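Ser-thr phosphatase MSPP (Mycobacterium smegmatis, PDB 2JFR) probably dephosphorylates phosphoserine and phosphothreonine residues of proteins, as a metal-dependent PPM (PP2C-family) phosphatase that binds manganese and magnesium. Local coordinates at residues S46-A49 and L50-S54; N74-V77 and F78-L81; M123-L126 and T127-S131. One frame throughout, in Å; residues are numbered along the deposited sequence.

Contact 1 (S46-A49 and L50-S54)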
loop_
_atom_site.group_PDB
_atom_site.type_symbol
_atom_site.label_atom_id
_atom_site.label_comp_id
_atom_site.label_asym_id
_atom_site.label_seq_id
_atom_site.Cartn_x
_atom_site.Cartn_y
_atom_site.Cartn_z
ATOM N N SER A 46 -10.017 4.838 -5.130
ATOM C CA SER A 46 -9.383 4.202 -3.950
ATOM C C SER A 46 -10.444 3.868 -2.908
ATOM O O SER A 46 -10.410 2.779 -2.327
ATOM C CB SER A 46 -8.279 5.079 -3.413
ATOM O OG SER A 46 -8.792 6.380 -3.106
ATOM N N ALA A 47 -11.382 4.773 -2.661
ATOM C CA ALA A 47 -12.421 4.486 -1.639
ATOM C C ALA A 47 -13.257 3.320 -2.059
ATOM O O ALA A 47 -13.593 2.445 -1.237
ATOM C CB ALA A 47 -13.286 5.702 -1.428
ATOM N N THR A 48 -13.667 3.263 -3.331
ATOM C CA THR A 48 -14.519 2.180 -3.781
ATOM C C THR A 48 -13.746 0.864 -3.731
ATOM O O THR A 48 -14.310 -0.157 -3.352
ATOM C CB THR A 48 -15.004 2.450 -5.208
ATOM O OG1 THR A 48 -15.781 3.653 -5.226
ATOM C CG2 THR A 48 -15.852 1.312 -5.734
ATOM N N ALA A 49 -12.487 0.894 -4.145
ATOM C CA ALA A 49 -11.699 -0.343 -4.114
ATOM C C ALA A 49 -11.675 -0.929 -2.704
ATOM O O ALA A 49 -11.842 -2.132 -2.542
ATOM C CB ALA A 49 -10.295 -0.097 -4.616
ATOM N N LEU A 50 -11.433 -0.082 -1.703
ATOM C CA LEU A 50 -11.332 -0.613 -0.343
ATOM C C LEU A 50 -12.666 -1.050 0.217
ATOM O O LEU A 50 -12.723 -2.043 0.948
ATOM C CB LEU A 50 -10.611 0.381 0.569
ATOM C CG LEU A 50 -9.166 0.667 0.214
ATOM C CD1 LEU A 50 -8.543 1.506 1.309
ATOM C CD2 LEU A 50 -8.360 -0.608 -0.036
ATOM N N LYS A 51 -13.748 -0.345 -0.115
ATOM C CA LYS A 51 -15.068 -0.773 0.336
ATOM C C LYS A 51 -15.376 -2.147 -0.226
ATOM O O LYS A 51 -15.900 -3.038 0.467
ATOM C CB LYS A 51 -16.118 0.247 -0.062
ATOM C CG LYS A 51 -17.497 -0.029 0.453
ATOM C CD LYS A 51 -18.540 1.027 0.155
ATOM C CE LYS A 51 -19.855 0.783 0.919
ATOM N NZ LYS A 51 -20.874 1.838 0.650
ATOM N N THR A 52 -15.116 -2.328 -1.498
ATOM C CA THR A 52 -15.386 -3.605 -2.148
ATOM C C THR A 52 -14.456 -4.706 -1.617
ATOM O O THR A 52 -14.900 -5.832 -1.388
ATOM C CB THR A 52 -15.263 -3.467 -3.660
ATOM O OG1 THR A 52 -16.148 -2.452 -4.159
ATOM C CG2 THR A 52 -15.534 -4.773 -4.402
ATOM N N LEU A 53 -13.206 -4.386 -1.422
ATOM C CA LEU A 53 -12.243 -5.322 -0.882
ATOM C C LEU A 53 -12.694 -5.815 0.477
ATOM O O LEU A 53 -12.697 -7.023 0.763
ATOM C CB LEU A 53 -10.877 -4.661 -0.730
ATOM C CG LEU A 53 -9.801 -5.534 -0.147
ATOM C CD1 LEU A 53 -9.380 -6.644 -1.115
ATOM C CD2 LEU A 53 -8.612 -4.710 0.187
ATOM N N SER A 54 -13.067 -4.891 1.355
ATOM C CA SER A 54 -13.487 -5.216 2.703
ATOM C C SER A 54 -14.679 -6.173 2.689
ATOM O O SER A 54 -14.725 -7.170 3.383
ATOM C CB SER A 54 -13.816 -3.950 3.451
ATOM O OG SER A 54 -14.179 -4.269 4.781
#
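Thr52 lies one helical turn beyond Thr48, and its CB and hydroxyl pass beside the carbonyl of that residue. Thr52 CB sits 3.5 Å from Thr48 O. With chi1 at -57° the hydroxyl lies beside the backbone N of Thr52, which brings OG1 to 3.0 Å from Thr48 O, though the hydroxyl could instead donate to a different acceptor. The methyl CG2 takes the place anti to that N. Thr48 O also accepts the backbone N of Thr52 at 3.0 Å, with an N-H...O angle of 167°. Both threonine side chains leave the helix in the same direction, alongside each other, Thr48 CG2 coming within 4.1 Å of Thr52 OG1. The hydroxyl of Thr48 is itself bonded to His44 O, one turn earlier. On the buried flank Leu50 CG passes 3.5 Å from Ser46 O, and the Leu50 side chain packs on Ala24, Leu26, Ala33, Ala35 and Leu92. Ser46 OG turns to Gln22 O and Gly42 O, close to the metal ligands Asp36 and Gly37. Small and branched residues on one side of helix 42-59 thus seat it on strands 23-28, 31-38 and 89-96, as expected for the alpha-beta-beta-alpha sandwich of PP2C phosphatases.

Contact 2 (N74-V77 and F78-L81)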
loop_
_atom_site.group_PDB
_atom_site.type_symbol
_atom_site.label_atom_id
_atom_site.label_comp_id
_atom_site.label_asym_id
_atom_site.label_seq_id
_atom_site.Cartn_x
_atom_site.Cartn_y
_atom_site.Cartn_z
ATOM N N ASN A 74 -11.562 -4.407 -8.669
ATOM C CA ASN A 74 -11.204 -3.941 -10.008
ATOM C C ASN A 74 -12.444 -3.730 -10.873
ATOM O O ASN A 74 -12.577 -2.701 -11.521
ATOM C CB ASN A 74 -10.253 -4.955 -10.647
ATOM C CG ASN A 74 -9.869 -4.501 -12.012
ATOM O OD1 ASN A 74 -9.188 -3.499 -12.161
ATOM N ND2 ASN A 74 -10.341 -5.216 -13.031
ATOM N N LEU A 75 -13.292 -4.732 -10.907
ATOM C CA LEU A 75 -14.447 -4.668 -11.799
ATOM C C LEU A 75 -15.373 -3.537 -11.366
ATOM O O LEU A 75 -15.897 -2.829 -12.222
ATOM C CB LEU A 75 -15.154 -6.017 -11.839
ATOM C CG LEU A 75 -16.303 -6.078 -12.847
ATOM C CD1 LEU A 75 -15.776 -5.868 -14.258
ATOM C CD2 LEU A 75 -17.003 -7.417 -12.719
ATOM N N ARG A 76 -15.598 -3.384 -10.095
ATOM C CA ARG A 76 -16.527 -2.351 -9.630
ATOM C C ARG A 76 -15.997 -0.980 -9.933
ATOM O O ARG A 76 -16.739 -0.126 -10.415
ATOM C CB ARG A 76 -16.830 -2.502 -8.127
ATOM C CG ARG A 76 -17.958 -1.639 -7.665
ATOM C CD ARG A 76 -19.309 -2.094 -8.237
ATOM N NE ARG A 76 -20.280 -1.048 -8.504
ATOM C CZ ARG A 76 -20.933 -0.766 -9.627
ATOM N NH1 ARG A 76 -20.772 -1.443 -10.756
ATOM N NH2 ARG A 76 -21.798 0.245 -9.624
ATOM N N VAL A 77 -14.703 -0.724 -9.700
ATOM C CA VAL A 77 -14.131 0.567 -10.055
ATOM C C VAL A 77 -14.207 0.811 -11.535
ATOM O O VAL A 77 -14.549 1.901 -11.977
ATOM C CB VAL A 77 -12.732 0.715 -9.489
ATOM C CG1 VAL A 77 -12.113 2.036 -9.946
ATOM C CG2 VAL A 77 -12.717 0.641 -7.956
ATOM N N PHE A 78 -13.873 -0.212 -12.322
ATOM C CA PHE A 78 -13.920 -0.034 -13.790
ATOM C C PHE A 78 -15.358 0.197 -14.278
ATOM O O PHE A 78 -15.551 1.069 -15.172
ATOM C CB PHE A 78 -13.309 -1.244 -14.468
ATOM C CG PHE A 78 -13.358 -1.125 -15.969
ATOM C CD1 PHE A 78 -12.690 -0.096 -16.624
ATOM C CD2 PHE A 78 -14.042 -2.034 -16.707
ATOM C CE1 PHE A 78 -12.749 0.040 -17.997
ATOM C CE2 PHE A 78 -14.123 -1.944 -18.098
ATOM C CZ PHE A 78 -13.428 -0.892 -18.721
ATOM N N GLU A 79 -16.317 -0.484 -13.719
ATOM C CA GLU A 79 -17.713 -0.226 -14.101
ATOM C C GLU A 79 -18.123 1.176 -13.752
ATOM O O GLU A 79 -18.857 1.827 -14.525
ATOM C CB GLU A 79 -18.626 -1.235 -13.393
ATOM C CG GLU A 79 -18.515 -2.650 -13.955
ATOM C CD GLU A 79 -19.201 -3.679 -13.059
ATOM O OE1 GLU A 79 -19.692 -3.328 -11.943
ATOM O OE2 GLU A 79 -19.255 -4.898 -13.439
ATOM N N LEU A 80 -17.665 1.709 -12.651
ATOM C CA LEU A 80 -18.048 3.072 -12.277
ATOM C C LEU A 80 -17.302 4.170 -12.987
ATOM O O LEU A 80 -17.915 5.218 -13.241
ATOM C CB LEU A 80 -17.822 3.193 -10.773
ATOM C CG LEU A 80 -18.883 2.376 -9.972
ATOM C CD1 LEU A 80 -18.400 2.326 -8.527
ATOM C CD2 LEU A 80 -20.284 2.957 -10.110
ATOM N N LEU A 81 -16.018 3.977 -13.313
ATOM C CA LEU A 81 -15.195 5.074 -13.775
ATOM C C LEU A 81 -14.736 4.907 -15.207
ATOM O O LEU A 81 -14.189 5.799 -15.821
ATOM C CB LEU A 81 -13.922 5.226 -12.910
ATOM C CG LEU A 81 -14.204 5.463 -11.451
ATOM C CD1 LEU A 81 -12.936 5.648 -10.682
ATOM C CD2 LEU A 81 -15.143 6.630 -11.214
#
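Leu75 O accepts the backbone N of Glu79 at 2.8 Å, with an N-H...O angle of 161°, while Glu79 CG passes 3.1 Å from the same Leu75 O. Its chi1 of -72° sets CG beside the backbone N of Glu79, and the chain extends from there toward Leu75 and Arg76. Arg76 NH1 meets Glu79 OE1 in a salt bridge between residues three apart on the helix. The modelled separation of NH1 and OE1, 2.5 Å, is very short and rests on one of two Arg76 conformers, so its exact value is doubtful. In this conformer the guanidinium and carboxylate planes stand 66° apart, the carboxylate coming to the edge of the guanidinium, and Leu80 CG lies over one guanidinium face, offset toward the rim. All this belongs to the last turns of helix 63-81, which in the PP2C alpha-beta-beta-alpha sandwich pairs with helix 42-59 outside one sheet. Its inner flank is apolar: Val77 CG1 touches Leu81 CD1 at 3.8 Å, and both side chains lie against Ala45. Another flank holds a loop: Asn74 OD1 accepts from Gly161 N, ND2 donates to Gly163 O, and Phe78 packs on Pro164. The backbone N of Phe78 reaches Asn74 O at 2.9 Å, and Leu81 N reaches Val77 O, also at 2.9 Å.

Contact 3 (M123-L126 and T127-S131)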
loop_
_atom_site.group_PDB
_atom_site.type_symbol
_atom_site.label_atom_id
_atom_site.label_comp_id
_atom_site.label_asym_id
_atom_site.label_seq_id
_atom_site.Cartn_x
_atom_site.Cartn_y
_atom_site.Cartn_z
ATOM N N MET A 123 14.597 -1.489 7.440
ATOM C CA MET A 123 13.369 -1.349 6.684
ATOM C C MET A 123 13.608 -1.828 5.256
ATOM O O MET A 123 14.487 -1.227 4.630
ATOM C CB MET A 123 12.906 0.126 6.709
ATOM C CG MET A 123 11.572 0.378 5.985
ATOM S SD MET A 123 11.141 2.161 6.223
ATOM C CE MET A 123 9.767 2.251 5.139
ATOM N N GLU A 124 12.919 -2.840 4.787
ATOM C CA GLU A 124 13.155 -3.204 3.369
ATOM C C GLU A 124 11.799 -3.436 2.718
ATOM O O GLU A 124 10.804 -3.844 3.297
ATOM C CB GLU A 124 14.074 -4.420 3.275
ATOM C CG GLU A 124 13.367 -5.661 3.802
ATOM C CD GLU A 124 14.257 -6.878 3.535
ATOM O OE1 GLU A 124 14.365 -7.306 2.395
ATOM O OE2 GLU A 124 14.893 -7.438 4.451
ATOM N N GLN A 125 11.808 -3.074 1.465
ATOM C CA GLN A 125 10.619 -3.153 0.615
ATOM C C GLN A 125 10.473 -4.554 0.079
ATOM O O GLN A 125 11.386 -5.114 -0.548
ATOM C CB GLN A 125 10.727 -2.148 -0.524
ATOM C CG GLN A 125 9.493 -2.202 -1.431
ATOM C CD GLN A 125 9.407 -1.058 -2.381
ATOM O OE1 GLN A 125 9.868 0.050 -2.131
ATOM N NE2 GLN A 125 8.769 -1.326 -3.498
ATOM N N LEU A 126 9.312 -5.161 0.284
ATOM C CA LEU A 126 9.069 -6.534 -0.103
ATOM C C LEU A 126 8.399 -6.710 -1.421
ATOM O O LEU A 126 8.508 -7.765 -2.044
ATOM C CB LEU A 126 8.182 -7.227 0.946
ATOM C CG LEU A 126 8.732 -7.209 2.359
ATOM C CD1 LEU A 126 7.781 -7.999 3.251
ATOM C CD2 LEU A 126 10.140 -7.774 2.439
ATOM N N THR A 127 7.682 -5.715 -1.886
ATOM C CA THR A 127 6.899 -5.742 -3.096
ATOM C C THR A 127 7.635 -5.039 -4.244
ATOM O O THR A 127 8.479 -4.181 -4.031
ATOM C CB THR A 127 5.558 -5.044 -2.867
ATOM O OG1 THR A 127 5.793 -3.796 -2.211
ATOM C CG2 THR A 127 4.621 -5.893 -2.030
ATOM N N ASP A 128 7.270 -5.434 -5.442
ATOM C CA ASP A 128 7.733 -4.683 -6.631
ATOM C C ASP A 128 6.744 -3.596 -6.978
ATOM O O ASP A 128 5.521 -3.757 -6.765
ATOM C CB ASP A 128 7.852 -5.608 -7.839
ATOM C CG ASP A 128 8.638 -6.824 -7.812
ATOM O OD1 ASP A 128 9.630 -7.123 -7.113
ATOM O OD2 ASP A 128 8.284 -7.770 -8.609
ATOM N N ASP A 129 7.274 -2.499 -7.427
ATOM C CA ASP A 129 6.452 -1.366 -7.887
ATOM C C ASP A 129 6.165 -1.540 -9.376
ATOM O O ASP A 129 7.075 -1.720 -10.203
ATOM C CB ASP A 129 7.189 -0.045 -7.695
ATOM C CG ASP A 129 7.217 0.440 -6.284
ATOM O OD1 ASP A 129 6.478 -0.001 -5.462
ATOM O OD2 ASP A 129 7.942 1.435 -6.124
ATOM N N HIS A 130 4.901 -1.495 -9.732
ATOM C CA HIS A 130 4.466 -1.582 -11.117
ATOM C C HIS A 130 4.407 -0.164 -11.680
ATOM O O HIS A 130 3.370 0.461 -11.814
ATOM C CB HIS A 130 3.118 -2.269 -11.193
ATOM C CG HIS A 130 3.065 -3.557 -10.477
ATOM N ND1 HIS A 130 2.044 -3.875 -9.645
ATOM C CD2 HIS A 130 3.993 -4.527 -10.388
ATOM C CE1 HIS A 130 2.341 -5.029 -9.088
ATOM N NE2 HIS A 130 3.500 -5.485 -9.536
ATOM N N SER A 131 5.592 0.331 -11.954
ATOM C CA SER A 131 5.802 1.657 -12.534
ATOM C C SER A 131 6.964 1.535 -13.483
ATOM O O SER A 131 7.721 0.590 -13.434
ATOM C CB SER A 131 6.085 2.699 -11.474
ATOM O OG SER A 131 7.337 2.452 -10.876
HETATM O O HOH W 1 10.248 1.182 -4.865
HETATM O O HOH W 2 10.144 -7.580 -4.399
#
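Gln125 NE2 donates to Thr127 O at 2.9 Å, tying the end of strand 122-125, at the edge of one sheet of the PP2C beta-sandwich, to the loop that leads into helix 132-138. The N-H...O angle is 157°, but the nitrogen approaches from above the carbonyl plane and not along a lone pair. Gln125 reaches forward because CG stands anti to the backbone N (chi1 -180°) and the chain stays extended beyond it. The same NE2 makes a weak bond of 3.3 Å to OD1 of Asp129, whose side chain lies roughly perpendicular to that of Gln125. Asp129 lies near Asp112 and Asp186, which bind metal in structures of this protein. Thr127 is buried, its OG1 lodged between its own backbone N and carbonyl carbon (chi1 47°), a placement in which OG1 hydrogen-bonds to Leu115 N on the adjoining strand. The Thr127 side chain touches Val107 and Asn109 of the other sheet, whereas its backbone N finds no partner. In the conformer described, Asp128 OD2 forms a salt bridge with Arg138, while water 2 donates to Asp128 OD1 and Leu126 O. Water 1 closes the Gln125-Asp129 link, donating to Gln125 OE1 at 3.0 Å and to Asp129 OD2 at 2.6 Å.

From the N terminus the chain reaches contact 1 in helix 42-59, contact 2 near the end of helix 63-81, and contact 3 where strand 122-125 gives way to loop. Each joins adjoining segments, so none closes a long loop; they follow in series without nesting or crossing. Contacts 1 and 2 touch where the two helices pack: Val77 CG2 lies 3.8 Å from Ala49 N, and Leu80 CD1 lies 3.9 Å from Thr48 CG2. Contact 3 stands apart, its centre about 22 Å from that of contact 1 and across the centre of the chain. The helix pair covers the sheet containing strand 31-38, whereas contact 3 carries the chain from the edge of the other sheet, past strand 106-110 of the first, toward helix 132-138.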